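Side-chain contacts in CRISPR-associated protein CasA/Cse1 (Thermus thermophilus, PDB 4AN8), which forms part of the Cascade ribonucleoprotein complex, which probably uses CRISPR RNA to recognise invading nucleic acids in bacterial adaptive immunity: residues P280-R285 with L292-L297; E52-H57 with P189-P194; E34-A39 with D89-Y94. All blocks are in the same frame, centred on the assembly; numbering follows the deposited sequence.

Contact 1. Residues P280-R285 with L292-L297; sequences PMVAQR and LLVLRL
Arg285 and Leu293 form the antiparallel hydrogen-bonded pair of a small beta hairpin built from strands 284-286 and 292-294. Two backbone bonds join them: Arg285 N donates to Leu293 O at 2.8 Å, and Leu293 N donates to Arg285 O at 2.8 Å. Gln284 and Val294 follow as a non-hydrogen-bonded pair. Beyond them Leu295 N gives a third bond to Ala283 O, also 2.8 Å, so the pairing outlasts the regular strands by a residue. The Leu295 amide approaches Ala283 O from above the carbonyl plane, 43° out of it. A water accepts from Ala283 N beside this last bond.

Weaker CA-H...O contacts fill in between the amides. Val294 CA lies 3.3 Å from Ala283 O, and Gln284 CA sits 3.2 Å from Leu293 O.

In the conformer modelled here, the Arg285 guanidinium leads away to a salt bridge with Asp306.

Apolar packing differs along the hairpin. Val282 CG1 is placed anti to the backbone N (chi1 169°), where it meets Val294 CG1 at 3.9 Å, the two valine side chains crossing obliquely. Gln284 runs extended past CG, and its shaft lies over Leu293 O and Val294 CA; the Leu292 side chain crosses it at about a right angle, CD1 lying near Gln284 OE1. Met281 and Val282 reach back to strand 191-195. Leu295, by contrast, bends its side chain towards the opposite strand: one methyl, CD1, stands 3.5 Å from Gln284 C and 3.5 Å from Arg285 CB.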
loop_
_atom_site.group_PDB
_atom_site.type_symbol
_atom_site.label_atom_id
_atom_site.label_comp_id
_atom_site.label_asym_id
_atom_site.label_seq_id
_atom_site.Cartn_x
_atom_site.Cartn_y
_atom_site.Cartn_z
ATOM N N PRO A 280 0.819 -9.571 5.934
ATOM C CA PRO A 280 -0.379 -9.986 5.186
ATOM C C PRO A 280 -0.690 -9.070 3.998
ATOM O O PRO A 280 -1.296 -9.527 3.038
ATOM C CB PRO A 280 -1.496 -9.851 6.225
ATOM C CG PRO A 280 -0.806 -10.087 7.543
ATOM C CD PRO A 280 0.578 -9.479 7.386
ATOM N N MET A 281 -0.309 -7.798 4.050
ATOM C CA MET A 281 -0.679 -6.901 2.961
ATOM C C MET A 281 0.342 -6.892 1.827
ATOM O O MET A 281 0.175 -6.191 0.818
ATOM C CB MET A 281 -0.931 -5.498 3.487
ATOM C CG MET A 281 -2.230 -5.404 4.296
ATOM S SD MET A 281 -2.372 -3.795 5.115
ATOM C CE MET A 281 -3.912 -4.026 6.031
ATOM N N VAL A 282 1.398 -7.687 1.986
ATOM C CA VAL A 282 2.525 -7.614 1.083
ATOM C C VAL A 282 2.572 -8.828 0.175
ATOM O O VAL A 282 2.378 -9.947 0.631
ATOM C CB VAL A 282 3.842 -7.513 1.888
ATOM C CG1 VAL A 282 5.048 -7.701 0.987
ATOM C CG2 VAL A 282 3.890 -6.193 2.650
ATOM N N ALA A 283 2.830 -8.606 -1.112
ATOM C CA ALA A 283 2.949 -9.668 -2.102
ATOM C C ALA A 283 4.393 -9.814 -2.595
ATOM O O ALA A 283 5.215 -8.917 -2.437
ATOM C CB ALA A 283 2.050 -9.393 -3.243
ATOM N N GLN A 284 4.716 -10.951 -3.195
ATOM C CA GLN A 284 6.082 -11.161 -3.652
ATOM C C GLN A 284 6.120 -11.738 -5.058
ATOM O O GLN A 284 5.131 -12.318 -5.539
ATOM C CB GLN A 284 6.864 -12.039 -2.672
ATOM C CG GLN A 284 7.293 -11.315 -1.394
ATOM C CD GLN A 284 8.034 -12.227 -0.420
ATOM O OE1 GLN A 284 7.674 -13.390 -0.246
ATOM N NE2 GLN A 284 9.089 -11.701 0.207
ATOM N N ARG A 285 7.271 -11.556 -5.698
ATOM C CA ARG A 285 7.506 -12.002 -7.059
ATOM C C ARG A 285 8.962 -12.483 -7.167
ATOM O O ARG A 285 9.801 -12.151 -6.308
ATOM C CB ARG A 285 7.248 -10.819 -7.997
ATOM C CG ARG A 285 7.532 -11.077 -9.440
ATOM C CD ARG A 285 8.034 -9.828 -10.168
ATOM N NE ARG A 285 8.492 -10.182 -11.509
ATOM C CZ ARG A 285 7.983 -9.697 -12.635
ATOM N NH1 ARG A 285 7.007 -8.796 -12.602
ATOM N NH2 ARG A 285 8.464 -10.107 -13.799
ATOM N N LEU A 292 13.323 -13.737 -4.344
ATOM C CA LEU A 292 12.017 -13.168 -3.983
ATOM C C LEU A 292 12.103 -11.684 -3.640
ATOM O O LEU A 292 12.890 -11.267 -2.791
ATOM C CB LEU A 292 11.357 -13.931 -2.830
ATOM C CG LEU A 292 10.677 -15.250 -3.212
ATOM C CD1 LEU A 292 10.327 -16.049 -1.970
ATOM C CD2 LEU A 292 9.446 -15.005 -4.053
ATOM N N LEU A 293 11.282 -10.891 -4.317
ATOM C CA LEU A 293 11.214 -9.456 -4.068
ATOM C C LEU A 293 9.770 -9.094 -3.760
ATOM O O LEU A 293 8.851 -9.683 -4.318
ATOM C CB LEU A 293 11.670 -8.686 -5.308
ATOM C CG LEU A 293 13.162 -8.456 -5.547
ATOM C CD1 LEU A 293 13.981 -9.702 -5.301
ATOM C CD2 LEU A 293 13.361 -7.979 -6.965
ATOM N N VAL A 294 9.574 -8.108 -2.895
ATOM C CA VAL A 294 8.243 -7.588 -2.618
ATOM C C VAL A 294 7.688 -6.833 -3.828
ATOM O O VAL A 294 8.440 -6.192 -4.556
ATOM C CB VAL A 294 8.262 -6.687 -1.368
ATOM C CG1 VAL A 294 8.736 -7.496 -0.150
ATOM C CG2 VAL A 294 9.163 -5.445 -1.577
ATOM N N LEU A 295 6.387 -6.938 -4.080
ATOM C CA LEU A 295 5.778 -6.066 -5.075
ATOM C C LEU A 295 5.850 -4.644 -4.558
ATOM O O LEU A 295 5.678 -4.377 -3.366
ATOM C CB LEU A 295 4.341 -6.455 -5.415
ATOM C CG LEU A 295 4.240 -7.338 -6.659
ATOM C CD1 LEU A 295 4.941 -8.687 -6.376
ATOM C CD2 LEU A 295 2.802 -7.538 -7.068
ATOM N N ARG A 296 6.118 -3.730 -5.475
ATOM C CA ARG A 296 6.558 -2.408 -5.111
ATOM C C ARG A 296 5.951 -1.456 -6.136
ATOM O O ARG A 296 5.888 -1.777 -7.310
ATOM C CB ARG A 296 8.080 -2.418 -5.208
ATOM C CG ARG A 296 8.801 -1.359 -4.465
ATOM C CD ARG A 296 10.213 -1.826 -4.216
ATOM N NE ARG A 296 11.078 -0.734 -3.785
ATOM C CZ ARG A 296 12.196 -0.908 -3.083
ATOM N NH1 ARG A 296 12.577 -2.137 -2.715
ATOM N NH2 ARG A 296 12.923 0.147 -2.737
ATOM N N LEU A 297 5.467 -0.308 -5.706
ATOM C CA LEU A 297 4.966 0.656 -6.669
ATOM C C LEU A 297 6.153 1.295 -7.388
ATOM O O LEU A 297 7.193 1.567 -6.788
ATOM C CB LEU A 297 4.095 1.706 -5.988
ATOM C CG LEU A 297 2.784 1.217 -5.372
ATOM C CD1 LEU A 297 2.230 2.255 -4.393
ATOM C CD2 LEU A 297 1.736 0.849 -6.430
HETATM O O HOH W 1 3.473 -5.970 -2.027
#

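Contact 2. Residues E52-H57 with P189-P194; sequences EEAVLH and PALFLP
Glu53 O is gripped twice by His57, from opposite faces of its carbonyl plane. His57 N supplies the ordinary helical bond at 3.3 Å, and His57 ND1 adds a shorter one of 2.7 Å, its acceptor lying close to the ring plane. The second bond ties the imidazole to the preceding turn of helix 50-67 and helps fix its rotation, leaving one broad face turned to strand 191-195.

Leu193 comes down on that face at about a right angle to the histidine side chain. Its CD2 methyl makes a CH-pi contact, 3.9 Å from the ring centroid and 18° off the normal, over the ND1 and CE1 side. The other methyl, CD1, rests 3.8 Å from His57 CG, so the fork spans the ring from its root to its far side. The leucine reaches there with CG anti to the backbone N (chi1 -179°). Leu193 CD2 also passes 4.0 Å from Glu53 OE2.

One helical turn back, Ala54 CB meets Leu191 CD1 at 3.8 Å. Leu191 and Leu193, two residues apart on the strand, thus both point at the helix, whose short axis crosses that of the strand at 69° with a closest approach of 10.3 Å. Leu346 of the neighbouring strand 342-351 touches Glu53 and Ala54 as well, and helix 199-206 flanks His57.

The carboxylate of Glu53 forms salt bridges with Arg360 and Arg344, which would probably keep it ionised although the residue is buried. His57 ND1 is therefore satisfied by the helix's own backbone and the Glu53 carboxylate by arginines, and what passes directly between helix and strand is van der Waals and CH-pi contact, Leu193 presenting its methyls to the imidazole face and Leu191 one to Ala54.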
loop_
_atom_site.group_PDB
_atom_site.type_symbol
_atom_site.label_atom_id
_atom_site.label_comp_id
_atom_site.label_asym_id
_atom_site.label_seq_id
_atom_site.Cartn_x
_atom_site.Cartn_y
_atom_site.Cartn_z
ATOM N N GLU A 52 -1.792 7.342 5.346
ATOM C CA GLU A 52 -2.738 7.460 6.450
ATOM C C GLU A 52 -3.777 6.361 6.404
ATOM O O GLU A 52 -4.042 5.700 7.402
ATOM C CB GLU A 52 -3.447 8.819 6.430
ATOM C CG GLU A 52 -2.840 9.839 7.343
ATOM C CD GLU A 52 -3.606 11.179 7.373
ATOM O OE1 GLU A 52 -4.778 11.248 6.923
ATOM O OE2 GLU A 52 -3.033 12.174 7.851
ATOM N N GLU A 53 -4.370 6.162 5.237
ATOM C CA GLU A 53 -5.370 5.120 5.082
ATOM C C GLU A 53 -4.782 3.752 5.455
ATOM O O GLU A 53 -5.430 2.960 6.145
ATOM C CB GLU A 53 -5.886 5.102 3.645
ATOM C CG GLU A 53 -6.984 4.085 3.356
ATOM C CD GLU A 53 -7.504 4.213 1.911
ATOM O OE1 GLU A 53 -7.089 5.162 1.222
ATOM O OE2 GLU A 53 -8.302 3.367 1.447
ATOM N N ALA A 54 -3.572 3.467 4.972
ATOM C CA ALA A 54 -2.959 2.154 5.192
ATOM C C ALA A 54 -2.777 1.881 6.681
ATOM O O ALA A 54 -3.227 0.851 7.182
ATOM C CB ALA A 54 -1.628 2.048 4.485
ATOM N N VAL A 55 -2.153 2.828 7.379
ATOM C CA VAL A 55 -1.834 2.625 8.794
ATOM C C VAL A 55 -3.049 2.669 9.698
ATOM O O VAL A 55 -3.086 1.948 10.687
ATOM C CB VAL A 55 -0.765 3.591 9.342
ATOM C CG1 VAL A 55 0.521 3.398 8.636
ATOM C CG2 VAL A 55 -1.235 5.055 9.277
ATOM N N LEU A 56 -4.059 3.463 9.358
ATOM C CA LEU A 56 -5.273 3.485 10.168
ATOM C C LEU A 56 -5.963 2.110 10.151
ATOM O O LEU A 56 -6.359 1.601 11.211
ATOM C CB LEU A 56 -6.215 4.613 9.747
ATOM C CG LEU A 56 -5.704 6.048 9.966
ATOM C CD1 LEU A 56 -6.558 7.105 9.226
ATOM C CD2 LEU A 56 -5.615 6.363 11.425
ATOM N N HIS A 57 -6.052 1.481 8.978
ATOM C CA HIS A 57 -6.561 0.110 8.900
ATOM C C HIS A 57 -5.690 -0.868 9.668
ATOM O O HIS A 57 -6.223 -1.762 10.322
ATOM C CB HIS A 57 -6.655 -0.392 7.460
ATOM C CG HIS A 57 -7.778 0.206 6.690
ATOM N ND1 HIS A 57 -7.624 1.331 5.909
ATOM C CD2 HIS A 57 -9.085 -0.139 6.602
ATOM C CE1 HIS A 57 -8.786 1.644 5.363
ATOM N NE2 HIS A 57 -9.683 0.762 5.759
ATOM N N PRO A 189 7.110 -1.837 0.324
ATOM C CA PRO A 189 6.226 -2.671 -0.483
ATOM C C PRO A 189 4.909 -2.001 -0.733
ATOM O O PRO A 189 4.501 -1.114 0.024
ATOM C CB PRO A 189 6.008 -3.916 0.391
ATOM C CG PRO A 189 6.221 -3.418 1.785
ATOM C CD PRO A 189 7.248 -2.334 1.702
ATOM N N ALA A 190 4.250 -2.444 -1.788
ATOM C CA ALA A 190 2.896 -2.031 -2.083
ATOM C C ALA A 190 1.957 -2.795 -1.159
ATOM O O ALA A 190 2.118 -3.990 -0.980
ATOM C CB ALA A 190 2.587 -2.353 -3.530
ATOM N N LEU A 191 0.985 -2.117 -0.568
ATOM C CA LEU A 191 0.065 -2.792 0.352
ATOM C C LEU A 191 -1.276 -3.133 -0.309
ATOM O O LEU A 191 -1.911 -2.258 -0.913
ATOM C CB LEU A 191 -0.165 -1.931 1.591
ATOM C CG LEU A 191 1.143 -1.600 2.332
ATOM C CD1 LEU A 191 0.845 -0.751 3.582
ATOM C CD2 LEU A 191 1.915 -2.879 2.708
ATOM N N PHE A 192 -1.694 -4.393 -0.191
ATOM C CA PHE A 192 -2.987 -4.828 -0.720
ATOM C C PHE A 192 -4.090 -4.708 0.321
ATOM O O PHE A 192 -4.064 -5.380 1.370
ATOM C CB PHE A 192 -2.924 -6.253 -1.269
ATOM C CG PHE A 192 -2.074 -6.376 -2.491
ATOM C CD1 PHE A 192 -0.692 -6.316 -2.398
ATOM C CD2 PHE A 192 -2.651 -6.532 -3.743
ATOM C CE1 PHE A 192 0.100 -6.429 -3.525
ATOM C CE2 PHE A 192 -1.857 -6.636 -4.891
ATOM C CZ PHE A 192 -0.483 -6.589 -4.781
ATOM N N LEU A 193 -5.063 -3.857 0.020
ATOM C CA LEU A 193 -6.170 -3.633 0.939
ATOM C C LEU A 193 -7.521 -3.837 0.278
ATOM O O LEU A 193 -8.111 -2.894 -0.237
ATOM C CB LEU A 193 -6.094 -2.218 1.530
ATOM C CG LEU A 193 -7.208 -1.908 2.523
ATOM C CD1 LEU A 193 -6.763 -2.290 3.943
ATOM C CD2 LEU A 193 -7.627 -0.439 2.437
ATOM N N PRO A 194 -8.020 -5.077 0.278
ATOM C CA PRO A 194 -9.371 -5.317 -0.227
ATOM C C PRO A 194 -10.367 -4.439 0.521
ATOM O O PRO A 194 -10.182 -4.143 1.708
ATOM C CB PRO A 194 -9.616 -6.780 0.110
ATOM C CG PRO A 194 -8.266 -7.371 0.126
ATOM C CD PRO A 194 -7.369 -6.318 0.718
#

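Contact 3. Residues E34-A39 with D89-Y94; sequences EALLRA and DPIRDY
Leu37, in the last turn of helix 32-37, lies opposite Ile91 of helix 88-98 with their CA atoms 7.8 Å apart, and Arg38 is the first residue to leave helical backbone angles. The side chains of Leu37 and Ile91 both set out toward the partner helix and slide past each other in opposite directions. Leu37 divides its work between its two methyls. CD2 packs on Ile91 CG2 at 3.7 Å, with Ile91 CB just behind. CD1 instead lies over one face of the Arg92 guanidinium, off its centre, 3.7 Å from Arg92 NH1 and 3.9 Å from Arg92 CZ.

The arginine comes within range because its chain is extended from CG to NE, bringing the flat end under Leu37 CD1, although the side chain does not start out in that direction. Ile91 CG2 stands anti to the backbone N, while CG1 takes the position beside it (chi1 -69°). The same CG2 also receives Leu36 CD1, more loosely, at 4.2 Å. One methyl of the isoleucine is thus met by two consecutive leucines.

Charge is dealt with on another side of helix 32-37. Arg38 NH2 lies 3.1 Å from Glu34 OE2, a salt bridge through charge alone, since the oxygen sits over the guanidinium face and no N-H points at it; Arg38 is also paired with Glu41.

Burial deepens towards helix 50-67, where Val63 touches Leu36 and Leu64 touches Ile91, whereas Arg92 lies at the exposed margin. Leu203 of helix 199-206 adds to the apolar surroundings of Leu36. This is plain helix-helix packing: the C-terminal turn of a short helix and a turn of helix 88-98 share an aliphatic seam whose inner side, Leu36 and Ile91, rests on helix 50-67, with the arginine's guanidinium closing its outer edge.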
loop_
_atom_site.group_PDB
_atom_site.type_symbol
_atom_site.label_atom_id
_atom_site.label_comp_id
_atom_site.label_asym_id
_atom_site.label_seq_id
_atom_site.Cartn_x
_atom_site.Cartn_y
_atom_site.Cartn_z
ATOM N N GLU A 34 -15.335 3.689 18.624
ATOM C CA GLU A 34 -16.434 3.881 17.696
ATOM C C GLU A 34 -16.140 3.308 16.305
ATOM O O GLU A 34 -17.023 2.754 15.654
ATOM C CB GLU A 34 -16.774 5.364 17.579
ATOM C CG GLU A 34 -17.968 5.638 16.694
ATOM C CD GLU A 34 -18.414 7.089 16.719
ATOM O OE1 GLU A 34 -17.863 7.892 17.512
ATOM O OE2 GLU A 34 -19.331 7.433 15.940
ATOM N N ALA A 35 -14.909 3.461 15.839
ATOM C CA ALA A 35 -14.544 2.941 14.539
ATOM C C ALA A 35 -14.811 1.439 14.475
ATOM O O ALA A 35 -15.261 0.940 13.463
ATOM C CB ALA A 35 -13.077 3.243 14.230
ATOM N N LEU A 36 -14.526 0.731 15.563
ATOM C CA LEU A 36 -14.685 -0.718 15.620
ATOM C C LEU A 36 -16.127 -1.148 15.911
ATOM O O LEU A 36 -16.722 -1.888 15.145
ATOM C CB LEU A 36 -13.740 -1.310 16.676
ATOM C CG LEU A 36 -12.237 -1.228 16.348
ATOM C CD1 LEU A 36 -11.434 -2.151 17.278
ATOM C CD2 LEU A 36 -12.058 -1.608 14.881
ATOM N N LEU A 37 -16.678 -0.662 17.017
ATOM C CA LEU A 37 -18.014 -1.033 17.464
ATOM C C LEU A 37 -19.098 -0.569 16.504
ATOM O O LEU A 37 -20.146 -1.169 16.418
ATOM C CB LEU A 37 -18.273 -0.453 18.854
ATOM C CG LEU A 37 -17.232 -0.941 19.854
ATOM C CD1 LEU A 37 -17.390 -0.251 21.198
ATOM C CD2 LEU A 37 -17.314 -2.464 19.982
ATOM N N ARG A 38 -18.840 0.493 15.766
ATOM C CA ARG A 38 -19.832 0.977 14.803
ATOM C C ARG A 38 -19.291 1.025 13.373
ATOM O O ARG A 38 -19.679 1.885 12.592
ATOM C CB ARG A 38 -20.374 2.337 15.235
ATOM C CG ARG A 38 -21.227 2.258 16.483
ATOM C CD ARG A 38 -21.632 3.637 16.955
ATOM N NE ARG A 38 -21.716 4.580 15.840
ATOM C CZ ARG A 38 -22.072 5.859 15.953
ATOM N NH1 ARG A 38 -22.402 6.364 17.138
ATOM N NH2 ARG A 38 -22.098 6.633 14.873
ATOM N N ALA A 39 -18.422 0.074 13.029
ATOM C CA ALA A 39 -17.793 0.047 11.706
ATOM C C ALA A 39 -18.800 0.075 10.558
ATOM O O ALA A 39 -18.573 0.741 9.542
ATOM C CB ALA A 39 -16.879 -1.153 11.573
ATOM N N ASP A 89 -18.283 -7.204 23.293
ATOM C CA ASP A 89 -17.740 -7.327 24.638
ATOM C C ASP A 89 -16.241 -7.592 24.650
ATOM O O ASP A 89 -15.509 -6.921 25.370
ATOM C CB ASP A 89 -18.498 -8.394 25.443
ATOM C CG ASP A 89 -19.669 -7.810 26.237
ATOM O OD1 ASP A 89 -19.930 -6.584 26.143
ATOM O OD2 ASP A 89 -20.336 -8.593 26.956
ATOM N N PRO A 90 -15.774 -8.573 23.855
ATOM C CA PRO A 90 -14.326 -8.761 23.734
ATOM C C PRO A 90 -13.617 -7.452 23.368
ATOM O O PRO A 90 -12.576 -7.138 23.937
ATOM C CB PRO A 90 -14.204 -9.758 22.584
ATOM C CG PRO A 90 -15.507 -10.514 22.620
ATOM C CD PRO A 90 -16.526 -9.494 22.986
ATOM N N ILE A 91 -14.172 -6.694 22.436
ATOM C CA ILE A 91 -13.556 -5.433 22.055
ATOM C C ILE A 91 -13.545 -4.409 23.212
ATOM O O ILE A 91 -12.511 -3.794 23.506
ATOM C CB ILE A 91 -14.210 -4.855 20.774
ATOM C CG1 ILE A 91 -13.841 -5.740 19.579
ATOM C CG2 ILE A 91 -13.808 -3.372 20.566
ATOM C CD1 ILE A 91 -14.614 -5.409 18.319
ATOM N N ARG A 92 -14.688 -4.228 23.869
ATOM C CA ARG A 92 -14.747 -3.367 25.044
ATOM C C ARG A 92 -13.786 -3.811 26.141
ATOM O O ARG A 92 -13.070 -2.996 26.706
ATOM C CB ARG A 92 -16.160 -3.311 25.603
ATOM C CG ARG A 92 -17.136 -2.564 24.744
ATOM C CD ARG A 92 -18.442 -2.371 25.495
ATOM N NE ARG A 92 -19.575 -2.222 24.592
ATOM C CZ ARG A 92 -19.963 -1.061 24.078
ATOM N NH1 ARG A 92 -19.299 0.046 24.380
ATOM N NH2 ARG A 92 -21.015 -1.004 23.264
ATOM N N ASP A 93 -13.766 -5.100 26.452
ATOM C CA ASP A 93 -12.846 -5.592 27.464
ATOM C C ASP A 93 -11.378 -5.298 27.127
ATOM O O ASP A 93 -10.643 -4.770 27.949
ATOM C CB ASP A 93 -13.055 -7.088 27.721
ATOM C CG ASP A 93 -14.393 -7.385 28.393
ATOM O OD1 ASP A 93 -14.996 -6.452 28.989
ATOM O OD2 ASP A 93 -14.843 -8.556 28.321
ATOM N N TYR A 94 -10.958 -5.650 25.919
ATOM C CA TYR A 94 -9.599 -5.372 25.479
ATOM C C TYR A 94 -9.265 -3.884 25.563
ATOM O O TYR A 94 -8.243 -3.509 26.124
ATOM C CB TYR A 94 -9.382 -5.906 24.064
ATOM C CG TYR A 94 -7.945 -5.841 23.616
ATOM C CD1 TYR A 94 -7.448 -4.701 22.982
ATOM C CD2 TYR A 94 -7.082 -6.910 23.832
ATOM C CE1 TYR A 94 -6.146 -4.623 22.578
ATOM C CE2 TYR A 94 -5.767 -6.846 23.415
ATOM C CZ TYR A 94 -5.305 -5.691 22.784
ATOM O OH TYR A 94 -3.994 -5.604 22.373
#

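How the contacts relate
Contacts 1 and 2 adjoin, their centres 13 Å apart, and meet at segment 189-194: the residues flanking the hairpin strands of contact 1, Met281 and Leu295, lie against it through probable backbone bonds from Phe192 N to Met281 O and from Ala190 N to Leu295 O, while helix 50-67 packs on it in contact 2. The same helix runs on to touch residues of contact 3, whose centre is about 21 Å from contact 2 and 31 Å from contact 1. Along the chain the segments of contacts 2 and 3 alternate, and contact 1 follows both. Helix 50-67 therefore links the peripheral helices to the central strands, joining distant parts of the Cse1 sequence.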